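Alkaline phosphatase D (Bacillus subtilis, PDB 2YEQ) hydrolyses phosphate esters, releasing an alcohol from phosphate monoesters, at an active site that holds iron and calcium ions. Local coordinates at residues Val44-Glu49 and Glu65-Ser70; Ser272-Asp277 and Asn326-Gln331. All blocks are in the same frame, centred on the assembly; numbering follows the deposited sequence.

Interaction 1: residues Val44-Glu49 and Glu65-Ser70. With PE5 (3,6,9,12,15,18,21,24-octaoxahexacosan-1-ol), chain B; EDO (1,2-ethanediol), chain R.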
# COMPACT_ATOMS: atom_id res chain seq x y z
N VAL A 44 16.15 -1.84 -26.33
CA VAL A 44 16.13 -3.30 -26.52
C VAL A 44 14.67 -3.73 -26.76
O VAL A 44 13.79 -3.36 -25.99
CB VAL A 44 16.72 -4.02 -25.29
CG1 VAL A 44 16.69 -5.56 -25.47
CG2 VAL A 44 18.15 -3.54 -25.04
N PRO A 45 14.42 -4.46 -27.84
CA PRO A 45 13.06 -4.90 -28.11
C PRO A 45 12.59 -5.98 -27.12
O PRO A 45 13.34 -6.92 -26.80
CB PRO A 45 13.14 -5.44 -29.54
CG PRO A 45 14.54 -5.83 -29.71
CD PRO A 45 15.33 -4.82 -28.95
N VAL A 46 11.36 -5.85 -26.64
CA VAL A 46 10.78 -6.86 -25.75
C VAL A 46 9.42 -7.24 -26.30
O VAL A 46 8.52 -6.39 -26.43
CB VAL A 46 10.67 -6.37 -24.28
CG1 VAL A 46 10.09 -7.49 -23.37
CG2 VAL A 46 12.05 -5.94 -23.75
N LYS A 47 9.28 -8.52 -26.67
CA LYS A 47 8.01 -9.01 -27.18
C LYS A 47 7.14 -9.42 -26.01
O LYS A 47 7.64 -9.79 -24.94
CB LYS A 47 8.23 -10.21 -28.12
CG LYS A 47 8.96 -9.82 -29.43
CD LYS A 47 8.94 -10.95 -30.46
CE LYS A 47 9.53 -10.52 -31.80
NZ LYS A 47 9.15 -9.12 -32.20
N TRP A 48 5.83 -9.33 -26.20
CA TRP A 48 4.89 -9.74 -25.18
C TRP A 48 3.69 -10.44 -25.78
O TRP A 48 3.27 -10.14 -26.91
CB TRP A 48 4.42 -8.55 -24.34
CG TRP A 48 3.81 -7.44 -25.15
CD1 TRP A 48 4.47 -6.40 -25.75
CD2 TRP A 48 2.44 -7.28 -25.48
NE1 TRP A 48 3.57 -5.59 -26.40
CE2 TRP A 48 2.32 -6.11 -26.24
CE3 TRP A 48 1.28 -8.00 -25.17
CZ2 TRP A 48 1.09 -5.65 -26.72
CZ3 TRP A 48 0.07 -7.54 -25.64
CH2 TRP A 48 -0.02 -6.39 -26.41
N GLU A 49 3.12 -11.35 -25.00
CA GLU A 49 1.95 -12.13 -25.41
C GLU A 49 0.98 -12.28 -24.23
O GLU A 49 1.39 -12.48 -23.08
CB GLU A 49 2.37 -13.53 -25.86
CG GLU A 49 3.18 -13.58 -27.14
CD GLU A 49 3.67 -14.99 -27.46
OE1 GLU A 49 3.83 -15.84 -26.53
OE2 GLU A 49 3.89 -15.25 -28.66
N GLU A 65 7.51 -3.97 -27.46
CA GLU A 65 7.86 -2.68 -26.86
C GLU A 65 9.35 -2.51 -26.93
O GLU A 65 10.08 -3.51 -26.95
CB GLU A 65 7.48 -2.65 -25.39
CG GLU A 65 6.02 -2.57 -25.15
CD GLU A 65 5.49 -1.19 -25.44
OE1 GLU A 65 5.95 -0.22 -24.81
OE2 GLU A 65 4.61 -1.11 -26.31
N MET A 66 9.81 -1.26 -26.96
CA MET A 66 11.24 -0.98 -26.89
C MET A 66 11.55 -0.54 -25.49
O MET A 66 11.13 0.56 -25.08
CB MET A 66 11.63 0.14 -27.87
CG MET A 66 11.48 -0.21 -29.32
SD MET A 66 12.43 -1.66 -29.83
CE MET A 66 14.12 -1.15 -29.58
N ALA A 67 12.26 -1.38 -24.74
CA ALA A 67 12.73 -1.03 -23.40
C ALA A 67 13.89 -0.03 -23.56
O ALA A 67 14.79 -0.29 -24.33
CB ALA A 67 13.20 -2.29 -22.65
N LYS A 68 13.87 1.07 -22.81
CA LYS A 68 14.85 2.17 -22.99
C LYS A 68 15.65 2.45 -21.74
O LYS A 68 15.10 2.39 -20.64
CB LYS A 68 14.15 3.50 -23.31
CG LYS A 68 12.93 3.40 -24.17
CD LYS A 68 12.53 4.77 -24.72
CE LYS A 68 11.73 5.59 -23.72
NZ LYS A 68 10.77 6.49 -24.43
N PRO A 69 16.92 2.84 -21.92
CA PRO A 69 17.77 3.21 -20.79
C PRO A 69 17.18 4.31 -19.91
O PRO A 69 17.37 4.28 -18.69
CB PRO A 69 19.08 3.71 -21.46
CG PRO A 69 19.03 3.26 -22.86
CD PRO A 69 17.60 3.01 -23.22
N SER A 70 16.49 5.28 -20.51
CA SER A 70 15.98 6.42 -19.73
C SER A 70 14.91 6.00 -18.72
O SER A 70 14.69 6.71 -17.72
CB SER A 70 15.45 7.51 -20.64
OG SER A 70 14.32 7.06 -21.34
C50 PE5 B . 12.33 9.11 -25.09
O1 PE5 B . 12.08 9.16 -23.67
C1 PE5 B . 10.70 9.37 -23.32
C2 PE5 B . 10.28 8.61 -22.05
O2 PE5 B . 8.86 8.33 -22.00
C3 PE5 B . 8.46 7.13 -22.68
C4 PE5 B . 7.13 6.61 -22.18
C1 EDO R . 8.63 1.77 -23.02
O1 EDO R . 9.94 2.21 -22.63
C2 EDO R . 8.45 0.31 -22.62
O2 EDO R . 7.10 0.08 -22.21
O HOH W 1 3.53 -3.13 -27.72
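Val46 and Glu65 form an antiparallel hydrogen-bonded pair: Val46 N donates to Glu65 O at 2.7 Å and Glu65 N to Val46 O. Val44 and Ala67 make a second such pair, and Pro45 faces Met66 in the non-hydrogen-bonded position between them, where a residue without an N-H costs no bond to this strand. The side chain of Glu65 can be followed outward from the hairpin. Its CB lies near Val46 O. CG, anti to the carbonyl carbon (chi1 -72°), passes 4.1 Å from NE1 of Trp48, meeting the indole obliquely. A bend at chi2 (-74°) then turns the carboxylate so that its two oxygens find different partners. OE2 accepts from a water 2.7 Å from OE2, which itself accepts from Trp48 NE1 at the indole edge, in the ring plane; OE1 accepts from O2 of an ethanediol, probably from the crystallisation liquor, at 2.9 Å. Across the sheet from Glu65, the doubly bent chain of Met66 folds back over the proline, bringing SD to 3.7 Å from Pro45 CA and CE close to the ring nitrogen. On the Glu65 face, Val46 CG2 meets Ala67 CB at 4.0 Å, and Val75 of strand 74-79 touches both residues. In the four-stranded antiparallel sheet of the N-terminal domain, 59-67 is the outermost strand and 44-51 lies next to it. The chemistry is divided: backbone bonds set the register, and on the face of Val46 and Ala67 apolar contacts sit beside a water-bridged polar pair, indole N-H and carboxylate.

Interaction 2: residues Ser272-Asp277 and Asn326-Gln331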
# COMPACT_ATOMS: atom_id res chain seq x y z
N SER A 272 -17.07 0.61 -5.70
CA SER A 272 -16.40 1.75 -6.32
C SER A 272 -15.15 2.06 -5.47
O SER A 272 -15.26 2.28 -4.27
CB SER A 272 -17.36 2.94 -6.35
OG SER A 272 -16.71 4.15 -6.72
N PHE A 273 -13.98 2.02 -6.10
CA PHE A 273 -12.70 2.13 -5.38
C PHE A 273 -12.06 3.47 -5.71
O PHE A 273 -11.83 3.77 -6.87
CB PHE A 273 -11.75 1.02 -5.82
CG PHE A 273 -12.11 -0.33 -5.28
CD1 PHE A 273 -11.70 -0.71 -4.03
CD2 PHE A 273 -12.89 -1.21 -6.03
CE1 PHE A 273 -12.02 -1.96 -3.51
CE2 PHE A 273 -13.22 -2.47 -5.52
CZ PHE A 273 -12.79 -2.83 -4.26
N ASN A 274 -11.81 4.26 -4.68
CA ASN A 274 -11.10 5.53 -4.78
C ASN A 274 -9.74 5.32 -4.17
O ASN A 274 -9.62 5.21 -2.96
CB ASN A 274 -11.87 6.61 -4.02
CG ASN A 274 -13.29 6.78 -4.53
OD1 ASN A 274 -13.53 7.38 -5.57
ND2 ASN A 274 -14.24 6.14 -3.84
N VAL A 275 -8.73 5.24 -5.03
CA VAL A 275 -7.35 5.07 -4.60
C VAL A 275 -6.74 6.48 -4.40
O VAL A 275 -6.59 7.23 -5.35
CB VAL A 275 -6.55 4.26 -5.67
CG1 VAL A 275 -5.14 4.05 -5.21
CG2 VAL A 275 -7.24 2.88 -5.94
N LEU A 276 -6.42 6.81 -3.15
CA LEU A 276 -6.03 8.15 -2.78
C LEU A 276 -4.51 8.29 -2.71
O LEU A 276 -3.73 7.27 -2.66
CB LEU A 276 -6.62 8.52 -1.42
CG LEU A 276 -8.14 8.33 -1.25
CD1 LEU A 276 -8.59 8.85 0.13
CD2 LEU A 276 -8.93 8.95 -2.38
N ASP A 277 -4.09 9.56 -2.68
CA ASP A 277 -2.70 9.96 -2.47
C ASP A 277 -2.69 11.06 -1.42
O ASP A 277 -3.01 12.21 -1.70
CB ASP A 277 -2.14 10.43 -3.83
CG ASP A 277 -0.66 10.86 -3.77
OD1 ASP A 277 -0.05 10.92 -2.68
OD2 ASP A 277 -0.13 11.12 -4.87
N ASN A 326 -18.56 1.81 -1.35
CA ASN A 326 -17.67 2.93 -1.73
C ASN A 326 -16.43 2.75 -0.88
O ASN A 326 -16.53 2.64 0.33
CB ASN A 326 -18.34 4.26 -1.43
CG ASN A 326 -19.43 4.57 -2.38
OD1 ASN A 326 -19.19 4.70 -3.58
ND2 ASN A 326 -20.66 4.70 -1.87
N VAL A 327 -15.28 2.64 -1.53
CA VAL A 327 -14.05 2.24 -0.83
C VAL A 327 -13.01 3.35 -0.98
O VAL A 327 -12.88 3.90 -2.07
CB VAL A 327 -13.51 0.92 -1.39
CG1 VAL A 327 -12.25 0.44 -0.61
CG2 VAL A 327 -14.62 -0.17 -1.35
N LEU A 328 -12.37 3.69 0.13
CA LEU A 328 -11.20 4.57 0.14
C LEU A 328 -9.96 3.72 0.40
O LEU A 328 -9.72 3.27 1.49
CB LEU A 328 -11.33 5.64 1.24
CG LEU A 328 -12.52 6.60 1.24
CD1 LEU A 328 -12.22 7.81 2.19
CD2 LEU A 328 -12.86 7.01 -0.15
N ALA A 329 -9.19 3.47 -0.64
CA ALA A 329 -7.95 2.72 -0.51
C ALA A 329 -6.87 3.76 -0.31
O ALA A 329 -6.52 4.46 -1.25
CB ALA A 329 -7.69 1.94 -1.77
N GLN A 330 -6.33 3.84 0.90
CA GLN A 330 -5.44 4.95 1.24
C GLN A 330 -4.44 4.55 2.30
O GLN A 330 -4.32 3.36 2.62
CB GLN A 330 -6.27 6.19 1.62
CG GLN A 330 -7.20 6.01 2.81
CD GLN A 330 -6.52 6.34 4.11
OE1 GLN A 330 -5.90 7.41 4.25
NE2 GLN A 330 -6.57 5.41 5.04
N GLN A 331 -3.69 5.52 2.84
CA GLN A 331 -2.44 5.25 3.52
C GLN A 331 -2.47 5.18 5.01
O GLN A 331 -1.77 4.35 5.62
CB GLN A 331 -1.41 6.34 3.14
CG GLN A 331 -0.99 6.35 1.68
CD GLN A 331 -2.04 6.86 0.71
OE1 GLN A 331 -2.94 7.64 1.06
NE2 GLN A 331 -1.90 6.44 -0.56
O HOH W 2 -17.02 5.95 -4.87
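Four backbone hydrogen bonds join Ser272-Leu276 to Val327-Ala329 in parallel register. Val327 N donates to Ser272 O, Asn274 N to Val327 O and Ala329 N to Asn274 O; one residue past strand 272-275, Leu276 N still reaches Ala329 O at 3.0 Å. Side-chain amides add two bonds. ND2 of Asn274 also donates to Val327 O, at 3.2 Å, from the face of that carbonyl opposite the backbone N-H, so one oxygen is gripped twice by one residue; OD1 is taken by Asn317. Gln331 bends at chi2 (72°) to bring NE2 within 2.9 Å of Leu276 O, with an almost straight N-H (177°). Leu276 O lies in the plane of the Gln331 amide, but NE2 stands above the plane of that carbonyl, which Thr207 also bonds. Gln331 OE1 bonds Thr278. With an alanine here, the Leu276 carbonyl would probably lose its amide donor and Thr278 its mate. A single water joins three residues, receiving Asn274 ND2, donating to Asn326 OD1 at 2.8 Å and hydrogen-bonding Ser272 OG; OG also bonds His264, and Asn326 OD1 Ser321. Apolar contacts lie on both faces. Phe273 runs alongside Val327, pointing the same way, with CD1 3.6 Å from Val327 CB, while Leu276 CD1 rests on Gln330 CB at 3.8 Å. Helix 308-320 packs against Leu276 and Leu328. Gln331 also touches Asp209, a calcium ligand, so these neighbouring parallel strands exit beside the metal site, as is characteristic of calcineurin-like phosphatases. One buried amide doubles a bond within the strands; another, from Gln331, continues the link past them, toward the metals.

In the fold
From the N terminus, the chain first closes interaction 1, where strand 59-67 turns back on strand 44-51, with 15 residues between segments 44-49 and 65-70, a beta hairpin within the N-terminal domain. It then passes through the strands and helices that start the phosphatase domain before reaching 272-277. Interaction 2 closes a longer loop of 48 residues, including helix 308-320, and joins two parallel neighbours of the seven-stranded mixed sheet. The two loops follow one another in series, neither nesting nor crossing. Their centres are 32 Å apart and their nearest atoms about 20 Å: interaction 1 ties strand 44-51 to 59-67 in the outlying four-stranded sheet, interaction 2 strand 271-275 to 325-329 in the phosphatase domain.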